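Local coordinates for ethanolamine utilization protein EutN/carboxysome structural protein Ccml (Halothece sp., PDB 6OWG) that probably forms the pentameric vertex units that close the corners of a carboxysome-type bacterial microcompartment shell, at residues D[4-9]-D[25-30]. Residues are numbered along the deposited sequence; the frame is centred on the assembly and turned at random.
Sequences AKVCGT and LLLQFI
Lys5 and Gln28 form a hydrogen-bonded antiparallel pair: Lys5 N donates to Gln28 O at 2.7 Å, and Gln28 N returns to Lys5 O. Further along, Leu26 O accepts from both Cys7 N (2.9 Å) and Gly8 N (3.0 Å), the latter on a lone pair. This is a classic beta bulge, which shifts the register by one residue; beyond it Leu26 N donates to Gly8 O from above the carbonyl plane.

Apolar side chains share one face of the sheet. With chi1 of Val6 at -172°, its two methyls take different partners: CG2 lies side by side with Leu27, 3.7 Å from Leu27 CD2, while CG1, anti to the backbone N, meets Leu25 CD1. Ala4 CB touches Leu27 CB and the Phe29 ring. On the other face, the extended Gln28 side chain passes Cys7 SG, 3.6 Å from Gln28 CB, before Gln28 NE2 bonds Leu37 O.

At the end away from the bulge, Ile30 CG1 packs on the Ala4 backbone, 3.9 Å from Ala4 N, and CG2 approaches Lys5 CB; a glycine here would probably strip cover from this backbone and open a gap beside Trp54 and Leu36.

The pair lies inside the OB-like five-stranded sheet, with strand 54-59 flanking 4-9 and strand 39-44 flanking 25-30, while Gly8 and Thr9 continue the sheet into a strand of a second subunit.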
ATOM      1  N   ALA D   4     -52.356  82.100  56.502  1.00  4.79           N
ATOM      2  CA  ALA D   4     -51.489  82.806  57.423  1.00  4.79           C
ATOM      3  C   ALA D   4     -51.006  84.089  56.772  1.00  4.79           C
ATOM      4  O   ALA D   4     -50.948  84.208  55.548  1.00  4.79           O
ATOM      5  CB  ALA D   4     -50.302  81.939  57.853  1.00  4.79           C
ATOM      6  N   LYS D   5     -50.670  85.058  57.613  1.00  5.08           N
ATOM      7  CA  LYS D   5     -50.102  86.324  57.183  1.00  5.08           C
ATOM      8  C   LYS D   5     -48.627  86.360  57.554  1.00  5.08           C
ATOM      9  O   LYS D   5     -48.257  86.010  58.676  1.00  5.08           O
ATOM     10  CB  LYS D   5     -50.840  87.496  57.831  1.00  5.08           C
ATOM     11  CG  LYS D   5     -50.477  88.850  57.279  1.00  5.08           C
ATOM     12  CD  LYS D   5     -51.039  89.951  58.153  1.00  5.08           C
ATOM     13  CE  LYS D   5     -50.608  91.322  57.664  1.00  5.08           C
ATOM     14  NZ  LYS D   5     -51.158  91.628  56.317  1.00  5.08           N
ATOM     15  N   VAL D   6     -47.788  86.776  56.607  1.00  5.15           N
ATOM     16  CA  VAL D   6     -46.346  86.856  56.830  1.00  5.15           C
ATOM     17  C   VAL D   6     -46.088  88.046  57.749  1.00  5.15           C
ATOM     18  O   VAL D   6     -46.252  89.198  57.351  1.00  5.15           O
ATOM     19  CB  VAL D   6     -45.567  86.983  55.521  1.00  5.15           C
ATOM     20  CG1 VAL D   6     -44.079  86.872  55.786  1.00  5.15           C
ATOM     21  CG2 VAL D   6     -46.017  85.942  54.520  1.00  5.15           C
ATOM     22  N   CYS D   7     -45.680  87.770  58.986  1.00  6.33           N
ATOM     23  CA  CYS D   7     -45.424  88.850  59.930  1.00  6.33           C
ATOM     24  C   CYS D   7     -43.937  89.119  60.102  1.00  6.33           C
ATOM     25  O   CYS D   7     -43.555  90.189  60.584  1.00  6.33           O
ATOM     26  CB  CYS D   7     -46.075  88.543  61.278  1.00  6.33           C
ATOM     27  SG  CYS D   7     -47.872  88.717  61.258  1.00  6.33           S
ATOM     28  N   GLY D   8     -43.084  88.179  59.725  1.00  5.44           N
ATOM     29  CA  GLY D   8     -41.672  88.452  59.814  1.00  5.44           C
ATOM     30  C   GLY D   8     -40.812  87.280  59.412  1.00  5.44           C
ATOM     31  O   GLY D   8     -41.282  86.313  58.813  1.00  5.44           O
ATOM     32  N   THR D   9     -39.529  87.390  59.748  1.00  5.89           N
ATOM     33  CA  THR D   9     -38.524  86.398  59.404  1.00  5.89           C
ATOM     34  C   THR D   9     -37.832  85.916  60.668  1.00  5.89           C
ATOM     35  O   THR D   9     -37.703  86.661  61.640  1.00  5.89           O
ATOM     36  CB  THR D   9     -37.468  86.959  58.431  1.00  5.89           C
ATOM     37  OG1 THR D   9     -36.788  88.064  59.036  1.00  5.89           O
ATOM     38  CG2 THR D   9     -38.107  87.421  57.142  1.00  5.89           C
ATOM     39  N   LEU D  25     -39.958  81.888  57.625  1.00  4.88           N
ATOM     40  CA  LEU D  25     -40.892  82.990  57.779  1.00  4.88           C
ATOM     41  C   LEU D  25     -41.731  82.800  59.031  1.00  4.88           C
ATOM     42  O   LEU D  25     -42.244  81.717  59.306  1.00  4.88           O
ATOM     43  CB  LEU D  25     -41.807  83.099  56.557  1.00  4.88           C
ATOM     44  CG  LEU D  25     -41.237  83.695  55.277  1.00  4.88           C
ATOM     45  CD1 LEU D  25     -42.356  83.884  54.293  1.00  4.88           C
ATOM     46  CD2 LEU D  25     -40.559  85.013  55.570  1.00  4.88           C
ATOM     47  N   LEU D  26     -41.879  83.880  59.787  1.00  5.11           N
ATOM     48  CA  LEU D  26     -42.777  83.919  60.934  1.00  5.11           C
ATOM     49  C   LEU D  26     -44.159  84.299  60.420  1.00  5.11           C
ATOM     50  O   LEU D  26     -44.373  85.432  59.981  1.00  5.11           O
ATOM     51  CB  LEU D  26     -42.285  84.908  61.985  1.00  5.11           C
ATOM     52  CG  LEU D  26     -43.057  84.885  63.299  1.00  5.11           C
ATOM     53  CD1 LEU D  26     -42.553  83.764  64.177  1.00  5.11           C
ATOM     54  CD2 LEU D  26     -42.940  86.218  64.002  1.00  5.11           C
ATOM     55  N   LEU D  27     -45.090  83.354  60.461  1.00  4.84           N
ATOM     56  CA  LEU D  27     -46.432  83.550  59.934  1.00  4.84           C
ATOM     57  C   LEU D  27     -47.441  83.485  61.065  1.00  4.84           C
ATOM     58  O   LEU D  27     -47.495  82.489  61.785  1.00  4.84           O
ATOM     59  CB  LEU D  27     -46.780  82.485  58.897  1.00  4.84           C
ATOM     60  CG  LEU D  27     -45.732  82.020  57.900  1.00  4.84           C
ATOM     61  CD1 LEU D  27     -46.204  80.735  57.301  1.00  4.84           C
ATOM     62  CD2 LEU D  27     -45.543  83.058  56.828  1.00  4.84           C
ATOM     63  N   GLN D  28     -48.248  84.528  61.205  1.00  5.85           N
ATOM     64  CA  GLN D  28     -49.373  84.514  62.128  1.00  5.85           C
ATOM     65  C   GLN D  28     -50.612  84.022  61.395  1.00  5.85           C
ATOM     66  O   GLN D  28     -50.884  84.451  60.272  1.00  5.85           O
ATOM     67  CB  GLN D  28     -49.629  85.898  62.717  1.00  5.85           C
ATOM     68  CG  GLN D  28     -50.562  85.885  63.907  1.00  5.85           C
ATOM     69  CD  GLN D  28     -50.840  87.268  64.438  1.00  5.85           C
ATOM     70  OE1 GLN D  28     -50.286  88.253  63.955  1.00  5.85           O
ATOM     71  NE2 GLN D  28     -51.708  87.353  65.437  1.00  5.85           N
ATOM     72  N   PHE D  29     -51.355  83.127  62.033  1.00  5.78           N
ATOM     73  CA  PHE D  29     -52.543  82.569  61.411  1.00  5.78           C
ATOM     74  C   PHE D  29     -53.686  83.572  61.429  1.00  5.78           C
ATOM     75  O   PHE D  29     -53.866  84.319  62.392  1.00  5.78           O
ATOM     76  CB  PHE D  29     -52.957  81.283  62.117  1.00  5.78           C
ATOM     77  CG  PHE D  29     -52.027  80.142  61.871  1.00  5.78           C
ATOM     78  CD1 PHE D  29     -51.822  79.669  60.591  1.00  5.78           C
ATOM     79  CD2 PHE D  29     -51.347  79.546  62.916  1.00  5.78           C
ATOM     80  CE1 PHE D  29     -50.959  78.621  60.362  1.00  5.78           C
ATOM     81  CE2 PHE D  29     -50.485  78.494  62.687  1.00  5.78           C
ATOM     82  CZ  PHE D  29     -50.294  78.034  61.408  1.00  5.78           C
ATOM     83  N   ILE D  30     -54.446  83.593  60.345  1.00  7.16           N
ATOM     84  CA  ILE D  30     -55.630  84.427  60.207  1.00  7.16           C
ATOM     85  C   ILE D  30     -56.833  83.508  60.112  1.00  7.16           C
ATOM     86  O   ILE D  30     -56.726  82.385  59.616  1.00  7.16           O
ATOM     87  CB  ILE D  30     -55.533  85.342  58.972  1.00  7.16           C
ATOM     88  CG1 ILE D  30     -55.110  84.519  57.767  1.00  7.16           C
ATOM     89  CG2 ILE D  30     -54.546  86.457  59.205  1.00  7.16           C
ATOM     90  CD1 ILE D  30     -55.030  85.270  56.524  1.00  7.16           C
TER